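Local structure of stress response kinase A (1ZYL) at residues A[54-59]-A[101-106]; A[60-65]-A[217-222]; A[110-115]-A[209-214]; A[123-128]-A[213-218]. The protein phosphorylates itself and other proteins on serine and threonine using ATP, and probably suppresses the effects of stress linked to reactive oxygen species. All blocks are in the same frame, centred on the assembly; numbering follows the deposited sequence.

In the fold
All four contacts lie within the phosphotransferase region of this kinase-like monomer. Contact 1 pairs strands 52-57 and 101-107 of the five-stranded antiparallel sheet. Contact 2, its centre about 11 Å away, follows directly after strand 52-57 and joins the loop leading into helix 64-79 to the turn after Asp217. Contacts 3 and 4, about 9 Å apart between centres, share Pro213, Met214 and strand 213-215 of the smaller three-stranded sheet, centred about 23 to 24 Å from contact 1. Contact 3 is nested inside the loop closed by contact 2, while contacts 2 and 4 share Asp217 and Leu218. Asp217, inferred to bind magnesium, lies near Lys55 of the larger sheet, in a long, weak ion pair.

Contact 1. Residues A[54-59]-A[101-106]; sequences VKFYRP and FYFAVF
Phe56 and Phe103 face each other across two antiparallel strands of the five-stranded sheet, their rings in an offset stack with centroids 4.8 Å apart and planes 6° from parallel. From its first carbon outward, Phe56 touches the other strand at every step. Phe56 CB lies 4.1 Å from Tyr102 O, and its CG is 3.9 Å from Phe103 CB, which sits over the centre of the ring. Phe56 CD2 meets Phe101 CB at 3.7 Å, in the plane of the ring, and at the far end CZ reaches Phe103 CG at 4.0 Å, toward the rim of that ring's face. Phe103 takes the less common first torsion, CG between backbone N and carbonyl carbon (chi1 64°), which carries its ring out alongside that of Phe56; Val54 CG1 meets its edge, 3.7 Å from CD2. Replacing Phe56 with an alanine would probably strip Phe103 of its stacking partner and open a gap against helix 13-22, whose Ile16 and Ala19 also touch this ring. The backbones are joined by two good bonds, Lys55 N to Ala104 O at 2.9 Å and Ala104 N to Lys55 O at 3.1 Å, and, toward Tyr57, by a weak third. On the opposite face of the sheet, the hydroxyl of Tyr57 lies at the edge of the Phe106 ring. Lys55 leaves that same face and forms a long, weak ion pair with Asp217. Apolar packing and paired main chains thus hold the strand that presents this lysine toward the inferred ATP and magnesium sites, consistent with the phosphate-binding lysine of protein kinases.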
# COMPACT_ATOMS: atom_id res chain seq x y z
N VAL A 54 11.91 2.42 -14.64
CA VAL A 54 12.86 2.72 -13.59
C VAL A 54 12.01 3.30 -12.48
O VAL A 54 11.06 4.03 -12.75
CB VAL A 54 13.89 3.80 -13.98
CG1 VAL A 54 15.24 3.43 -13.40
CG2 VAL A 54 13.94 3.98 -15.48
N LYS A 55 12.35 2.96 -11.24
CA LYS A 55 11.60 3.46 -10.11
C LYS A 55 12.59 4.17 -9.23
O LYS A 55 13.55 3.56 -8.74
CB LYS A 55 10.96 2.30 -9.35
CG LYS A 55 9.78 2.67 -8.43
CD LYS A 55 9.31 1.44 -7.64
CE LYS A 55 7.88 1.60 -7.07
NZ LYS A 55 6.78 1.33 -8.07
N PHE A 56 12.40 5.47 -9.04
CA PHE A 56 13.27 6.22 -8.16
C PHE A 56 12.57 6.38 -6.85
O PHE A 56 11.61 7.12 -6.73
CB PHE A 56 13.60 7.59 -8.74
CG PHE A 56 14.72 7.56 -9.73
CD1 PHE A 56 14.55 6.99 -10.98
CD2 PHE A 56 15.96 8.09 -9.40
CE1 PHE A 56 15.59 6.94 -11.89
CE2 PHE A 56 17.01 8.06 -10.30
CZ PHE A 56 16.82 7.48 -11.56
N TYR A 57 13.05 5.64 -5.86
CA TYR A 57 12.47 5.67 -4.53
C TYR A 57 12.61 7.07 -3.97
O TYR A 57 13.70 7.63 -3.94
CB TYR A 57 13.18 4.64 -3.66
CG TYR A 57 12.86 3.22 -4.09
CD1 TYR A 57 11.65 2.63 -3.73
CD2 TYR A 57 13.76 2.48 -4.86
CE1 TYR A 57 11.33 1.34 -4.13
CE2 TYR A 57 13.45 1.17 -5.28
CZ TYR A 57 12.23 0.61 -4.91
OH TYR A 57 11.88 -0.65 -5.31
N ARG A 58 11.50 7.65 -3.53
CA ARG A 58 11.53 9.00 -2.99
C ARG A 58 12.39 9.07 -1.73
O ARG A 58 12.18 8.34 -0.76
CB ARG A 58 10.10 9.53 -2.72
CG ARG A 58 9.55 9.42 -1.29
CD ARG A 58 8.61 10.60 -0.96
NE ARG A 58 7.47 10.69 -1.88
CZ ARG A 58 6.95 11.84 -2.30
NH1 ARG A 58 5.91 11.85 -3.13
NH2 ARG A 58 7.48 12.98 -1.90
N PRO A 59 13.41 9.94 -1.75
CA PRO A 59 14.30 10.11 -0.61
C PRO A 59 13.55 10.32 0.70
O PRO A 59 12.42 10.80 0.70
CB PRO A 59 15.15 11.31 -1.01
CG PRO A 59 14.28 12.05 -1.99
CD PRO A 59 13.70 10.93 -2.80
N PHE A 101 19.60 9.80 -5.08
CA PHE A 101 18.40 8.99 -5.23
C PHE A 101 18.74 7.52 -5.45
O PHE A 101 19.67 7.21 -6.18
CB PHE A 101 17.58 9.48 -6.43
CG PHE A 101 17.05 10.88 -6.29
CD1 PHE A 101 17.93 11.96 -6.11
CD2 PHE A 101 15.69 11.14 -6.35
CE1 PHE A 101 17.44 13.26 -5.99
CE2 PHE A 101 15.19 12.44 -6.24
CZ PHE A 101 16.07 13.50 -6.06
N TYR A 102 17.97 6.64 -4.81
CA TYR A 102 18.14 5.20 -4.97
C TYR A 102 17.17 4.84 -6.09
O TYR A 102 16.26 5.62 -6.38
CB TYR A 102 17.70 4.46 -3.72
CG TYR A 102 18.64 4.54 -2.56
CD1 TYR A 102 19.81 3.77 -2.53
CD2 TYR A 102 18.34 5.32 -1.45
CE1 TYR A 102 20.64 3.77 -1.41
CE2 TYR A 102 19.16 5.33 -0.32
CZ TYR A 102 20.31 4.54 -0.31
OH TYR A 102 21.08 4.49 0.83
N PHE A 103 17.35 3.69 -6.71
CA PHE A 103 16.43 3.28 -7.76
C PHE A 103 16.65 1.85 -8.18
O PHE A 103 17.70 1.26 -7.91
CB PHE A 103 16.55 4.19 -8.98
CG PHE A 103 17.89 4.15 -9.67
CD1 PHE A 103 19.03 4.62 -9.04
CD2 PHE A 103 18.00 3.69 -10.97
CE1 PHE A 103 20.26 4.64 -9.70
CE2 PHE A 103 19.23 3.71 -11.64
CZ PHE A 103 20.35 4.18 -11.01
N ALA A 104 15.64 1.28 -8.84
CA ALA A 104 15.69 -0.09 -9.33
C ALA A 104 14.99 -0.13 -10.68
O ALA A 104 14.27 0.79 -11.04
CB ALA A 104 14.99 -1.01 -8.34
N VAL A 105 15.21 -1.21 -11.42
CA VAL A 105 14.61 -1.35 -12.74
C VAL A 105 13.76 -2.61 -12.77
O VAL A 105 14.23 -3.68 -12.38
CB VAL A 105 15.70 -1.44 -13.84
CG1 VAL A 105 15.05 -1.40 -15.21
CG2 VAL A 105 16.68 -0.29 -13.70
N PHE A 106 12.52 -2.50 -13.21
CA PHE A 106 11.65 -3.67 -13.26
C PHE A 106 11.14 -3.96 -14.66
O PHE A 106 10.86 -3.05 -15.44
CB PHE A 106 10.43 -3.49 -12.34
CG PHE A 106 10.76 -3.21 -10.91
CD1 PHE A 106 11.22 -1.96 -10.52
CD2 PHE A 106 10.61 -4.20 -9.95
CE1 PHE A 106 11.52 -1.71 -9.19
CE2 PHE A 106 10.90 -3.96 -8.62
CZ PHE A 106 11.36 -2.71 -8.23

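Contact 2. Residues A[60-65]-A[217-222]; sequences ERWTAD and DLDDAR
A single guanidinium nitrogen, Arg61 NH2, is shared by the carboxylates of two consecutive residues, Asp219 and Asp220. Both oxygens lie at the edge of the guanidinium, near its plane, yet the carboxylates stand almost perpendicular to it. The bond from Arg61 NH2 to Asp220 OD2 is short, 2.7 Å, and meets that oxygen from above its carboxylate plane. Asp219 OD1 instead receives two weak bonds, each 3.3 Å, from Arg61 NE and NH2. An extended chain, with CG anti to the backbone N (chi1 178°), brings Arg61 across to the aspartates. Next to it, Trp62 NE1 donates to Asp219 O at 2.8 Å, in the carbonyl plane. The far end of the indole meets a face of the Arg222 guanidinium, with Trp62 CZ2 4.1 Å from Arg222 NH1, and Arg222 is itself bridged to Asp220. Outside the two segments, Asn39 bonds to Asp219 OD1 and Glu38 pairs with Arg61 NE. Arg144 donates to Asp219 O, and Glu151 bridges to Arg222. Asp219 and Asp220 are the central residues of a type I turn from Leu218 to Ala221, just after Asp217, the inferred magnesium ligand. Arg61, Asp220 and Arg222 each have at least two oppositely charged partners, which probably offsets their charges and ties this turn, beside the inferred catalytic site, to the chain entering helix 64-79.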
# COMPACT_ATOMS: atom_id res chain seq x y z
N GLU A 60 14.18 9.93 1.80
CA GLU A 60 13.62 10.07 3.13
C GLU A 60 12.53 9.07 3.52
O GLU A 60 12.20 8.95 4.70
CB GLU A 60 13.11 11.49 3.33
CG GLU A 60 14.18 12.52 3.05
CD GLU A 60 15.57 11.98 3.35
OE1 GLU A 60 15.83 11.57 4.50
OE2 GLU A 60 16.41 11.97 2.42
N ARG A 61 11.99 8.35 2.56
CA ARG A 61 10.94 7.38 2.87
C ARG A 61 11.54 6.09 3.41
O ARG A 61 11.42 5.79 4.59
CB ARG A 61 10.10 7.10 1.63
CG ARG A 61 9.01 6.07 1.83
CD ARG A 61 7.96 6.25 0.76
NE ARG A 61 7.27 5.02 0.39
CZ ARG A 61 6.39 4.38 1.15
NH1 ARG A 61 6.07 4.85 2.35
NH2 ARG A 61 5.80 3.29 0.70
N TRP A 62 12.19 5.33 2.53
CA TRP A 62 12.81 4.05 2.89
C TRP A 62 14.33 4.13 2.90
O TRP A 62 14.93 4.91 2.15
CB TRP A 62 12.38 2.96 1.90
CG TRP A 62 10.92 2.56 1.91
CD1 TRP A 62 10.17 2.19 0.84
CD2 TRP A 62 10.07 2.44 3.06
NE1 TRP A 62 8.91 1.84 1.24
CE2 TRP A 62 8.81 1.98 2.60
CE3 TRP A 62 10.23 2.67 4.43
CZ2 TRP A 62 7.73 1.76 3.46
CZ3 TRP A 62 9.15 2.44 5.29
CH2 TRP A 62 7.92 1.99 4.80
N THR A 63 14.97 3.31 3.73
CA THR A 63 16.43 3.28 3.76
C THR A 63 16.82 2.16 2.82
O THR A 63 15.98 1.38 2.40
CB THR A 63 16.99 2.96 5.15
OG1 THR A 63 16.43 1.74 5.63
CG2 THR A 63 16.69 4.08 6.13
N ALA A 64 18.10 2.09 2.49
CA ALA A 64 18.58 1.04 1.60
C ALA A 64 18.25 -0.32 2.24
O ALA A 64 17.67 -1.20 1.60
CB ALA A 64 20.09 1.19 1.39
N ASP A 65 18.59 -0.46 3.51
CA ASP A 65 18.33 -1.69 4.23
C ASP A 65 16.86 -2.10 4.13
O ASP A 65 16.53 -3.28 4.26
CB ASP A 65 18.70 -1.52 5.71
CG ASP A 65 20.17 -1.26 5.90
OD1 ASP A 65 20.82 -0.81 4.93
OD2 ASP A 65 20.68 -1.50 7.01
N ASP A 217 3.87 -3.44 -7.39
CA ASP A 217 4.14 -2.47 -6.34
C ASP A 217 4.23 -3.04 -4.93
O ASP A 217 3.22 -3.15 -4.24
CB ASP A 217 3.06 -1.38 -6.38
CG ASP A 217 3.57 -0.03 -5.91
OD1 ASP A 217 4.55 -0.02 -5.13
OD2 ASP A 217 2.98 1.00 -6.30
N LEU A 218 5.44 -3.38 -4.50
CA LEU A 218 5.65 -3.89 -3.16
C LEU A 218 6.24 -2.80 -2.27
O LEU A 218 6.60 -3.06 -1.13
CB LEU A 218 6.59 -5.09 -3.16
CG LEU A 218 6.19 -6.36 -3.92
CD1 LEU A 218 6.97 -7.50 -3.32
CD2 LEU A 218 4.70 -6.64 -3.81
N ASP A 219 6.32 -1.59 -2.81
CA ASP A 219 6.88 -0.47 -2.06
C ASP A 219 6.33 -0.38 -0.64
O ASP A 219 7.01 0.10 0.27
CB ASP A 219 6.61 0.85 -2.80
CG ASP A 219 7.42 2.01 -2.24
OD1 ASP A 219 6.96 3.17 -2.36
OD2 ASP A 219 8.52 1.77 -1.71
N ASP A 220 5.09 -0.83 -0.46
CA ASP A 220 4.45 -0.77 0.86
C ASP A 220 4.54 -2.04 1.68
O ASP A 220 4.14 -2.05 2.84
CB ASP A 220 2.99 -0.33 0.72
CG ASP A 220 2.83 1.20 0.73
OD1 ASP A 220 1.96 1.73 0.00
OD2 ASP A 220 3.58 1.87 1.48
N ALA A 221 5.07 -3.10 1.09
CA ALA A 221 5.23 -4.36 1.80
C ALA A 221 5.60 -4.05 3.24
O ALA A 221 6.57 -3.33 3.50
CB ALA A 221 6.31 -5.21 1.13
N ARG A 222 4.84 -4.59 4.18
CA ARG A 222 5.07 -4.35 5.59
C ARG A 222 4.82 -5.65 6.33
O ARG A 222 4.37 -6.61 5.73
CB ARG A 222 4.08 -3.27 6.05
CG ARG A 222 4.66 -2.21 6.97
CD ARG A 222 3.79 -0.95 7.00
NE ARG A 222 3.74 -0.31 5.70
CZ ARG A 222 3.75 1.00 5.53
NH1 ARG A 222 3.70 1.52 4.31
NH2 ARG A 222 3.84 1.81 6.58

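Contact 3. Residues A[110-115]-A[209-214]; sequences GGRQFE and WRDGPM
Arg112 folds back over the chain at Trp209 and Arg210, laying a face of its guanidinium against Trp209 O and Arg210 CA. Turns at both chi2 (71°) and chi3 (67°) bring the group round, so that Arg112 CZ comes within 3.6 Å of Arg210 CG. The two guanidinium planes are nearly perpendicular, 83° apart, and the chains cross at about a right angle: the head of Arg112 rests on the aliphatic stem of Arg210, while Arg210 NH1 is bonded to Val109 O. Beyond it, Arg112 NH2 and Asp211 OD2 are 4.0 Å apart, too far for a salt bridge but near enough for some attraction. Trp209 leaves the same face of the sheet as Arg112, and its CE3 approaches the edge of the Phe114 ring, 4.3 Å from Phe114 CD2. One indole face is covered by its own loop, with Gly212 N over the centre. Met214 bends at chi3 to place CE over a face of the Arg210 guanidinium and beside Gly110 O. Gly111 passes close by, where a side chain would run into that methyl group; its backbone angles also favour glycine. Main-chain bonds in both directions, Arg112 N to Trp209 O and Trp209 N to Arg112 O, both 3.0 Å, make Arg112 and Trp209 an antiparallel hydrogen-bonded pair. Strand 112-113 thereby becomes the outer member of a three-stranded antiparallel sheet, with 207-209 in the centre and 213-215 beyond, while helix 119-136 lies against Phe114 and Pro213 through Val125 and against Trp209 through Gln121.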
# COMPACT_ATOMS: atom_id res chain seq x y z
N GLY A 110 2.91 -5.21 -18.04
CA GLY A 110 1.85 -5.09 -19.03
C GLY A 110 0.61 -5.82 -18.55
O GLY A 110 0.59 -6.33 -17.43
N GLY A 111 -0.43 -5.86 -19.37
CA GLY A 111 -1.66 -6.54 -18.97
C GLY A 111 -2.85 -5.62 -18.77
O GLY A 111 -2.71 -4.40 -18.67
N ARG A 112 -4.05 -6.21 -18.70
CA ARG A 112 -5.27 -5.44 -18.52
C ARG A 112 -5.61 -5.12 -17.07
O ARG A 112 -4.87 -5.45 -16.15
CB ARG A 112 -6.47 -6.17 -19.15
CG ARG A 112 -6.56 -6.08 -20.67
CD ARG A 112 -5.47 -6.89 -21.37
NE ARG A 112 -5.64 -8.32 -21.16
CZ ARG A 112 -4.81 -9.25 -21.63
NH1 ARG A 112 -3.74 -8.89 -22.33
NH2 ARG A 112 -5.04 -10.53 -21.38
N GLN A 113 -6.76 -4.47 -16.90
CA GLN A 113 -7.25 -4.07 -15.59
C GLN A 113 -7.97 -5.22 -14.89
O GLN A 113 -8.94 -5.77 -15.42
CB GLN A 113 -8.19 -2.87 -15.74
CG GLN A 113 -7.52 -1.61 -16.28
CD GLN A 113 -8.14 -1.08 -17.57
OE1 GLN A 113 -8.07 -1.72 -18.63
NE2 GLN A 113 -8.76 0.10 -17.48
N PHE A 114 -7.50 -5.57 -13.70
CA PHE A 114 -8.11 -6.65 -12.93
C PHE A 114 -9.54 -6.30 -12.54
O PHE A 114 -9.80 -5.21 -12.03
CB PHE A 114 -7.26 -6.95 -11.68
CG PHE A 114 -7.98 -7.76 -10.63
CD1 PHE A 114 -8.77 -7.14 -9.66
CD2 PHE A 114 -7.89 -9.15 -10.64
CE1 PHE A 114 -9.46 -7.90 -8.72
CE2 PHE A 114 -8.58 -9.92 -9.69
CZ PHE A 114 -9.37 -9.30 -8.73
N GLU A 115 -10.44 -7.25 -12.77
CA GLU A 115 -11.86 -7.08 -12.47
C GLU A 115 -12.28 -7.78 -11.18
O GLU A 115 -12.48 -8.99 -11.16
CB GLU A 115 -12.69 -7.61 -13.64
CG GLU A 115 -12.24 -7.08 -14.99
CD GLU A 115 -12.93 -7.77 -16.14
OE1 GLU A 115 -12.66 -7.42 -17.31
OE2 GLU A 115 -13.75 -8.68 -15.88
N TRP A 209 -4.09 -8.03 -14.81
CA TRP A 209 -4.50 -9.34 -15.30
C TRP A 209 -4.27 -9.57 -16.79
O TRP A 209 -4.85 -8.90 -17.65
CB TRP A 209 -5.97 -9.57 -14.96
CG TRP A 209 -6.52 -10.88 -15.44
CD1 TRP A 209 -6.83 -11.23 -16.72
CD2 TRP A 209 -6.80 -12.03 -14.63
NE1 TRP A 209 -7.28 -12.52 -16.77
CE2 TRP A 209 -7.28 -13.04 -15.50
CE3 TRP A 209 -6.70 -12.31 -13.26
CZ2 TRP A 209 -7.66 -14.30 -15.05
CZ3 TRP A 209 -7.08 -13.56 -12.81
CH2 TRP A 209 -7.55 -14.55 -13.70
N ARG A 210 -3.39 -10.53 -17.08
CA ARG A 210 -3.08 -10.94 -18.44
C ARG A 210 -3.10 -12.46 -18.27
O ARG A 210 -2.06 -13.07 -18.02
CB ARG A 210 -1.69 -10.47 -18.86
CG ARG A 210 -1.57 -10.20 -20.36
CD ARG A 210 -0.18 -10.48 -20.92
NE ARG A 210 0.91 -9.85 -20.17
CZ ARG A 210 1.43 -10.33 -19.05
NH1 ARG A 210 2.41 -9.68 -18.44
NH2 ARG A 210 0.98 -11.47 -18.53
N ASP A 211 -4.29 -13.03 -18.38
CA ASP A 211 -4.49 -14.46 -18.18
C ASP A 211 -3.72 -14.91 -16.93
O ASP A 211 -2.74 -15.66 -17.00
CB ASP A 211 -4.09 -15.25 -19.43
CG ASP A 211 -5.17 -15.18 -20.50
OD1 ASP A 211 -6.26 -15.74 -20.28
OD2 ASP A 211 -4.92 -14.57 -21.56
N GLY A 212 -4.21 -14.41 -15.80
CA GLY A 212 -3.62 -14.68 -14.50
C GLY A 212 -3.43 -13.36 -13.77
O GLY A 212 -3.27 -12.32 -14.41
N PRO A 213 -3.47 -13.37 -12.43
CA PRO A 213 -3.27 -12.10 -11.72
C PRO A 213 -1.78 -11.82 -11.67
O PRO A 213 -0.97 -12.73 -11.76
CB PRO A 213 -3.82 -12.39 -10.32
CG PRO A 213 -4.78 -13.50 -10.55
CD PRO A 213 -4.05 -14.37 -11.54
N MET A 214 -1.44 -10.55 -11.53
CA MET A 214 -0.05 -10.14 -11.43
C MET A 214 -0.01 -8.99 -10.45
O MET A 214 -0.56 -7.93 -10.73
CB MET A 214 0.49 -9.67 -12.78
CG MET A 214 0.48 -10.73 -13.85
SD MET A 214 1.07 -10.05 -15.39
CE MET A 214 -0.24 -8.88 -15.76

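Contact 4. Residues A[123-128]-A[213-218]; sequences EAVGRY and PMFVDL
In the helical lobe of this kinase-like fold, the second strand of the β-hairpin leading to Asp217 packs on helix 119-136, with Pro213 and Phe215 set against Ala124, Val125 and Tyr128. The axes of the segments 123-128 and 213-215 approach to 8.8 Å, at 47°. The contact is purely apolar. Pro213 meets three helix residues: CG touches Ala124 CB at 3.7 Å, CB lies beside Val125 CG2, and CD approaches the edge of the Tyr128 ring, 3.8 Å from CD1. Ala124 and Tyr128 are one helical turn apart, joined by the bond from Tyr128 N to Ala124 O, so both side chains lie on the side of the helix that meets the proline. Val125 divides its two methyls between the partners. With CG1 anti to the backbone N (chi1 160°), that branch turns to Phe215 while CG2 takes the proline. An alanine at Val125 would probably leave a gap beside both Pro213 and Phe215 and allow the phenylalanine ring more freedom to shift. Leu129 and Met132 of the same helix also touch Phe215. Its ring offers its edge to the segment 123-128, Phe215 CZ 3.8 Å from Val125 CG1 and CE1 3.9 Å from Tyr128 CB.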
# COMPACT_ATOMS: atom_id res chain seq x y z
N GLU A 123 -10.80 -15.67 -7.17
CA GLU A 123 -10.24 -16.93 -6.70
C GLU A 123 -8.78 -17.07 -7.08
O GLU A 123 -7.97 -17.48 -6.25
CB GLU A 123 -11.02 -18.12 -7.26
CG GLU A 123 -12.39 -18.31 -6.63
CD GLU A 123 -13.01 -19.64 -7.01
OE1 GLU A 123 -13.17 -19.89 -8.23
OE2 GLU A 123 -13.35 -20.42 -6.10
N ALA A 124 -8.45 -16.75 -8.33
CA ALA A 124 -7.07 -16.84 -8.81
C ALA A 124 -6.19 -15.91 -7.98
O ALA A 124 -5.05 -16.26 -7.65
CB ALA A 124 -6.99 -16.45 -10.28
N VAL A 125 -6.71 -14.73 -7.65
CA VAL A 125 -5.97 -13.76 -6.85
C VAL A 125 -5.87 -14.25 -5.41
O VAL A 125 -4.82 -14.18 -4.80
CB VAL A 125 -6.66 -12.35 -6.89
CG1 VAL A 125 -6.20 -11.49 -5.73
CG2 VAL A 125 -6.30 -11.64 -8.18
N GLY A 126 -6.97 -14.75 -4.88
CA GLY A 126 -6.96 -15.25 -3.51
C GLY A 126 -6.01 -16.42 -3.37
O GLY A 126 -5.35 -16.58 -2.34
N ARG A 127 -5.95 -17.24 -4.41
CA ARG A 127 -5.08 -18.41 -4.42
C ARG A 127 -3.60 -18.02 -4.45
O ARG A 127 -2.81 -18.55 -3.68
CB ARG A 127 -5.43 -19.29 -5.62
CG ARG A 127 -4.60 -20.54 -5.72
CD ARG A 127 -5.01 -21.36 -6.93
NE ARG A 127 -3.86 -21.99 -7.56
CZ ARG A 127 -2.90 -21.33 -8.21
NH1 ARG A 127 -2.97 -20.00 -8.32
NH2 ARG A 127 -1.88 -21.99 -8.74
N TYR A 128 -3.22 -17.10 -5.33
CA TYR A 128 -1.83 -16.65 -5.41
C TYR A 128 -1.45 -15.91 -4.15
O TYR A 128 -0.30 -15.93 -3.72
CB TYR A 128 -1.63 -15.75 -6.63
CG TYR A 128 -1.27 -16.51 -7.89
CD1 TYR A 128 -1.70 -16.07 -9.14
CD2 TYR A 128 -0.47 -17.65 -7.83
CE1 TYR A 128 -1.35 -16.76 -10.30
CE2 TYR A 128 -0.11 -18.34 -8.98
CZ TYR A 128 -0.55 -17.89 -10.22
OH TYR A 128 -0.18 -18.56 -11.36
N PRO A 213 -3.47 -13.37 -12.43
CA PRO A 213 -3.27 -12.10 -11.72
C PRO A 213 -1.78 -11.82 -11.67
O PRO A 213 -0.97 -12.73 -11.76
CB PRO A 213 -3.82 -12.39 -10.32
CG PRO A 213 -4.78 -13.50 -10.55
CD PRO A 213 -4.05 -14.37 -11.54
N MET A 214 -1.44 -10.55 -11.53
CA MET A 214 -0.05 -10.14 -11.43
C MET A 214 -0.01 -8.99 -10.45
O MET A 214 -0.56 -7.93 -10.73
CB MET A 214 0.49 -9.67 -12.78
CG MET A 214 0.48 -10.73 -13.85
SD MET A 214 1.07 -10.05 -15.39
CE MET A 214 -0.24 -8.88 -15.76
N PHE A 215 0.61 -9.21 -9.30
CA PHE A 215 0.69 -8.16 -8.31
C PHE A 215 1.83 -7.20 -8.60
O PHE A 215 2.95 -7.62 -8.93
CB PHE A 215 0.83 -8.77 -6.91
CG PHE A 215 -0.27 -9.71 -6.58
CD1 PHE A 215 -0.21 -11.04 -6.98
CD2 PHE A 215 -1.43 -9.25 -5.98
CE1 PHE A 215 -1.29 -11.89 -6.80
CE2 PHE A 215 -2.52 -10.10 -5.78
CZ PHE A 215 -2.45 -11.41 -6.19
N VAL A 216 1.54 -5.91 -8.50
CA VAL A 216 2.56 -4.91 -8.76
C VAL A 216 2.66 -3.97 -7.58
O VAL A 216 1.69 -3.74 -6.86
CB VAL A 216 2.23 -4.08 -10.03
CG1 VAL A 216 2.33 -4.96 -11.25
CG2 VAL A 216 0.84 -3.48 -9.93
N ASP A 217 3.87 -3.44 -7.39
CA ASP A 217 4.14 -2.47 -6.34
C ASP A 217 4.23 -3.04 -4.93
O ASP A 217 3.22 -3.15 -4.24
CB ASP A 217 3.06 -1.38 -6.38
CG ASP A 217 3.57 -0.03 -5.91
OD1 ASP A 217 4.55 -0.02 -5.13
OD2 ASP A 217 2.98 1.00 -6.30
N LEU A 218 5.44 -3.38 -4.50
CA LEU A 218 5.65 -3.89 -3.16
C LEU A 218 6.24 -2.80 -2.27
O LEU A 218 6.60 -3.06 -1.13
CB LEU A 218 6.59 -5.09 -3.16
CG LEU A 218 6.19 -6.36 -3.92
CD1 LEU A 218 6.97 -7.50 -3.32
CD2 LEU A 218 4.70 -6.64 -3.81